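Local coordinates for putative two-component sensor histidine kinase protein (Sinorhizobium meliloti, PDB 3HCY), which probably acts as a flavin-containing photoreceptor kinase that uses ATP to phosphorylate a histidine, the chain here being its GAF domain, at residues 121-124 with 125-129; 131-134 with 135-139. One frame throughout, in Å; residues are numbered along the deposited sequence.

How the contacts relate
The two contacts are successive pieces of one long helix, 120-146, the last helix of this GAF-domain chain. Contact 1 (121-124 with 125-129) closes before contact 2 (131-134 with 135-139) opens, and their centres lie about 15 Å apart with no side chain of one touching the other. Each pairs the helical i to i+4 ladder with one hydroxyl that returns to a backbone oxygen, a threonine in contact 1 and a serine in contact 2. Helix 5-19 and the second subunit border both. Contact 2 also meets strand 23-29 of the sheet. The two centres are about 13 Å and 14 Å from the centre of the chain.

Contact 1 (121-124 with 125-129)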
loop_
_atom_site.group_PDB
_atom_site.type_symbol
_atom_site.label_atom_id
_atom_site.label_comp_id
_atom_site.label_asym_id
_atom_site.label_seq_id
_atom_site.Cartn_x
_atom_site.Cartn_y
_atom_site.Cartn_z
ATOM N N SER A 121 -10.198 8.048 -9.790
ATOM C CA SER A 121 -10.252 7.025 -8.787
ATOM C C SER A 121 -9.043 6.049 -8.876
ATOM O O SER A 121 -8.393 5.851 -7.847
ATOM C CB SER A 121 -11.614 6.324 -8.888
ATOM O OG SER A 121 -11.590 4.995 -8.391
ATOM N N GLU A 122 -8.726 5.464 -10.056
ATOM C CA GLU A 122 -7.677 4.428 -10.112
ATOM C C GLU A 122 -6.318 5.067 -9.957
ATOM O O GLU A 122 -5.438 4.515 -9.291
ATOM C CB GLU A 122 -7.716 3.516 -11.345
ATOM C CG GLU A 122 -8.944 2.573 -11.438
ATOM C CD GLU A 122 -9.036 1.667 -12.762
ATOM O OE1 GLU A 122 -8.256 1.856 -13.761
ATOM O OE2 GLU A 122 -9.939 0.794 -12.806
ATOM N N ILE A 123 -6.152 6.252 -10.515
ATOM C CA ILE A 123 -4.928 7.025 -10.272
ATOM C C ILE A 123 -4.691 7.183 -8.742
ATOM O O ILE A 123 -3.602 6.880 -8.203
ATOM C CB ILE A 123 -4.996 8.406 -11.030
ATOM C CG1 ILE A 123 -4.957 8.146 -12.564
ATOM C CG2 ILE A 123 -3.878 9.347 -10.564
ATOM C CD1 ILE A 123 -5.484 9.245 -13.500
ATOM N N GLY A 124 -5.729 7.609 -8.032
ATOM C CA GLY A 124 -5.639 7.761 -6.588
ATOM C C GLY A 124 -5.298 6.452 -5.905
ATOM O O GLY A 124 -4.439 6.391 -5.034
ATOM N N MET A 125 -5.993 5.392 -6.277
ATOM C CA MET A 125 -5.655 4.107 -5.729
ATOM C C MET A 125 -4.145 3.820 -5.985
ATOM O O MET A 125 -3.430 3.516 -5.028
ATOM C CB MET A 125 -6.598 3.040 -6.283
ATOM C CG MET A 125 -7.925 3.052 -5.551
ATOM S SD MET A 125 -9.100 1.861 -6.186
ATOM C CE MET A 125 -9.247 2.452 -7.881
ATOM N N ALA A 126 -3.668 4.006 -7.233
ATOM C CA ALA A 126 -2.289 3.653 -7.665
ATOM C C ALA A 126 -1.183 4.421 -6.903
ATOM O O ALA A 126 -0.155 3.830 -6.429
ATOM C CB ALA A 126 -2.146 3.922 -9.133
ATOM N N LEU A 127 -1.414 5.734 -6.789
ATOM C CA LEU A 127 -0.576 6.598 -5.976
ATOM C C LEU A 127 -0.458 6.083 -4.576
ATOM O O LEU A 127 0.633 6.068 -3.975
ATOM C CB LEU A 127 -1.172 7.992 -5.912
ATOM C CG LEU A 127 -0.929 8.770 -7.195
ATOM C CD1 LEU A 127 -1.917 9.886 -7.375
ATOM C CD2 LEU A 127 0.518 9.259 -7.205
ATOM N N THR A 128 -1.591 5.662 -4.040
ATOM C CA THR A 128 -1.612 5.197 -2.661
ATOM C C THR A 128 -0.672 4.020 -2.532
ATOM O O THR A 128 0.178 4.018 -1.627
ATOM C CB THR A 128 -3.028 4.845 -2.195
ATOM O OG1 THR A 128 -3.872 5.965 -2.512
ATOM C CG2 THR A 128 -3.051 4.574 -0.685
ATOM N N ILE A 129 -0.758 3.095 -3.496
ATOM C CA ILE A 129 0.066 1.925 -3.439
ATOM C C ILE A 129 1.553 2.242 -3.638
ATOM O O ILE A 129 2.432 1.664 -2.962
ATOM C CB ILE A 129 -0.415 0.731 -4.348
ATOM C CG1 ILE A 129 -1.724 0.163 -3.897
ATOM C CG2 ILE A 129 0.606 -0.372 -4.689
ATOM C CD1 ILE A 129 -2.212 -0.779 -4.993
#
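Met125 sets CG beside its own backbone N (chi1 -80°) and then bends at chi3 (-60°), which folds its methyl back over the preceding turn. There Met125 CE lies 3.4 Å from Glu122 CA and 3.5 Å from Ser121 OG, while Glu122 CG, with its chain running obliquely to that of the methionine, comes to 3.6 Å from the same CE. A chi1 of -51° turns Thr128 OG1 back toward the preceding turn, and the hydroxyl donates to Gly124 O at 2.6 Å. Thr128 N also donates to Gly124 O, at 3.1 Å. Because the two donors come from opposite faces of the carbonyl plane, each tilted from it, one acceptor serves both. Ile123 and Leu127 lie side by side and point the same way, meeting at Ile123 CG2 and Leu127 CD1, 3.8 Å apart. Met125 N, Ala126 N and Leu127 N donate in turn to Ser121 O, Glu122 O and Ile123 O, the last at 2.8 Å. Met125 and Glu122 also touch Leu19 of helix 5-19, and Met125 packs on Thr128 of the second subunit. The pattern is that of an alpha-helix near its N-terminal end, with a threonine hydroxyl bonded to the i-4 carbonyl, in the last helix of this GAF-domain chain.

Contact 2 (131-134 with 135-139); sequences RQLG and FSIQR
Ser136 gives Gln132 O two hydrogen bonds: OG donates at 2.8 Å and the backbone N at 2.9 Å. The hydroxyl is brought to the oxygen by a chi1 of -66°, with OG anti to the carbonyl carbon of the serine. The two donors approach from opposite faces of the carbonyl plane, each about 30° out of it, so the acceptor is shared without the donors competing for one position. The other three acceptors of 131-134 each take one amide of the following turn. Phe135 N reaches Arg131 O, Ile137 N reaches Leu133 O, and Gln138 N reaches Gly134 O at 2.7 Å, the last nearly straight at 178°. All four carbonyls of 131-134 are therefore satisfied within the helix.

Side chains pack around this ladder. Phe135 turns its ring back along the helix, where it lies obliquely near Arg131 O, an oxygen already bonded to Phe135 N. Phe135 CE2 makes an apolar contact with Arg131 CB at 4.1 Å, whereas the extended arginine chain carries its guanidinium away from the following turn. Two residues along, Leu133 and Ile137 make an apolar contact at an angle, with Ile137 CD1 3.9 Å from both Leu133 CG and Leu133 CD1.

Arg139 N donates a hydrogen bond to Phe135 O, and Arg139 NE forms a salt bridge with Asp13 OD2 of the second subunit, which gives that charge a partner across the interface. Gln132 and Ser136 pack on Thr11 and Ala10 of that subunit. Within the chain, Leu133 touches Tyr8 of helix 5-19 and Ile26 of strand 23-29, and Ile137 rests on Leu28, so this part of helix 120-146 lies against the sheet and helix 5-19 while also meeting the partner subunit.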
loop_
_atom_site.group_PDB
_atom_site.type_symbol
_atom_site.label_atom_id
_atom_site.label_comp_id
_atom_site.label_asym_id
_atom_site.label_seq_id
_atom_site.Cartn_x
_atom_site.Cartn_y
_atom_site.Cartn_z
ATOM N N ARG A 131 2.970 5.050 -2.718
ATOM C CA ARG A 131 3.530 5.542 -1.431
ATOM C C ARG A 131 3.909 4.364 -0.581
ATOM O O ARG A 131 4.969 4.358 0.063
ATOM C CB ARG A 131 2.541 6.270 -0.559
ATOM C CG ARG A 131 1.800 7.415 -1.147
ATOM C CD ARG A 131 0.720 7.967 -0.076
ATOM N NE ARG A 131 0.021 9.164 -0.587
ATOM C CZ ARG A 131 0.448 10.413 -0.435
ATOM N NH1 ARG A 131 1.553 10.685 0.247
ATOM N NH2 ARG A 131 -0.243 11.403 -0.945
ATOM N N GLN A 132 3.014 3.381 -0.525
ATOM C CA GLN A 132 3.232 2.323 0.407
ATOM C C GLN A 132 4.459 1.462 0.041
ATOM O O GLN A 132 5.173 0.926 0.948
ATOM C CB GLN A 132 2.000 1.464 0.565
ATOM C CG GLN A 132 2.127 0.591 1.799
ATOM C CD GLN A 132 0.808 0.046 2.281
ATOM O OE1 GLN A 132 -0.255 0.585 1.955
ATOM N NE2 GLN A 132 0.856 -1.043 3.075
ATOM N N LEU A 133 4.712 1.323 -1.276
ATOM C CA LEU A 133 5.953 0.657 -1.708
ATOM C C LEU A 133 7.165 1.505 -1.242
ATOM O O LEU A 133 8.137 1.000 -0.668
ATOM C CB LEU A 133 5.981 0.481 -3.217
ATOM C CG LEU A 133 7.237 -0.134 -3.841
ATOM C CD1 LEU A 133 7.444 -1.564 -3.350
ATOM C CD2 LEU A 133 7.222 -0.110 -5.404
ATOM N N GLY A 134 7.097 2.804 -1.474
ATOM C CA GLY A 134 8.192 3.642 -1.066
ATOM C C GLY A 134 8.508 3.395 0.373
ATOM O O GLY A 134 9.657 3.046 0.749
ATOM N N PHE A 135 7.482 3.545 1.201
ATOM C CA PHE A 135 7.692 3.415 2.619
ATOM C C PHE A 135 8.152 2.048 3.048
ATOM O O PHE A 135 8.990 1.917 3.948
ATOM C CB PHE A 135 6.438 3.772 3.328
ATOM C CG PHE A 135 6.118 5.230 3.267
ATOM C CD1 PHE A 135 7.050 6.177 3.628
ATOM C CD2 PHE A 135 4.857 5.665 2.899
ATOM C CE1 PHE A 135 6.756 7.521 3.589
ATOM C CE2 PHE A 135 4.572 7.026 2.905
ATOM C CZ PHE A 135 5.546 7.949 3.254
ATOM N N SER A 136 7.640 1.026 2.401
ATOM C CA SER A 136 8.052 -0.310 2.729
ATOM C C SER A 136 9.519 -0.502 2.401
ATOM O O SER A 136 10.285 -1.085 3.207
ATOM C CB SER A 136 7.185 -1.327 1.996
ATOM O OG SER A 136 5.822 -1.282 2.462
ATOM N N ILE A 137 9.940 0.017 1.250
ATOM C CA ILE A 137 11.360 -0.012 0.917
ATOM C C ILE A 137 12.203 0.855 1.895
ATOM O O ILE A 137 13.183 0.379 2.471
ATOM C CB ILE A 137 11.627 0.410 -0.550
ATOM C CG1 ILE A 137 10.951 -0.562 -1.539
ATOM C CG2 ILE A 137 13.128 0.454 -0.839
ATOM C CD1 ILE A 137 10.995 -0.071 -2.971
ATOM N N GLN A 138 11.822 2.112 2.089
ATOM C CA GLN A 138 12.549 2.967 3.016
ATOM C C GLN A 138 12.886 2.177 4.290
ATOM O O GLN A 138 14.031 2.012 4.694
ATOM C CB GLN A 138 11.677 4.192 3.331
ATOM C CG GLN A 138 12.368 5.469 3.936
ATOM C CD GLN A 138 11.581 6.792 3.602
ATOM O OE1 GLN A 138 10.435 6.769 3.089
ATOM N NE2 GLN A 138 12.222 7.944 3.848
ATOM N N ARG A 139 11.860 1.634 4.906
ATOM C CA ARG A 139 12.001 1.004 6.218
ATOM C C ARG A 139 12.642 -0.340 6.213
ATOM O O ARG A 139 13.343 -0.708 7.129
ATOM C CB ARG A 139 10.622 0.895 6.834
ATOM C CG ARG A 139 10.146 2.277 7.140
ATOM C CD ARG A 139 8.886 2.262 7.847
ATOM N NE ARG A 139 8.545 3.586 8.378
ATOM C CZ ARG A 139 8.995 4.096 9.518
ATOM N NH1 ARG A 139 8.581 5.293 9.913
ATOM N NH2 ARG A 139 9.837 3.409 10.266
#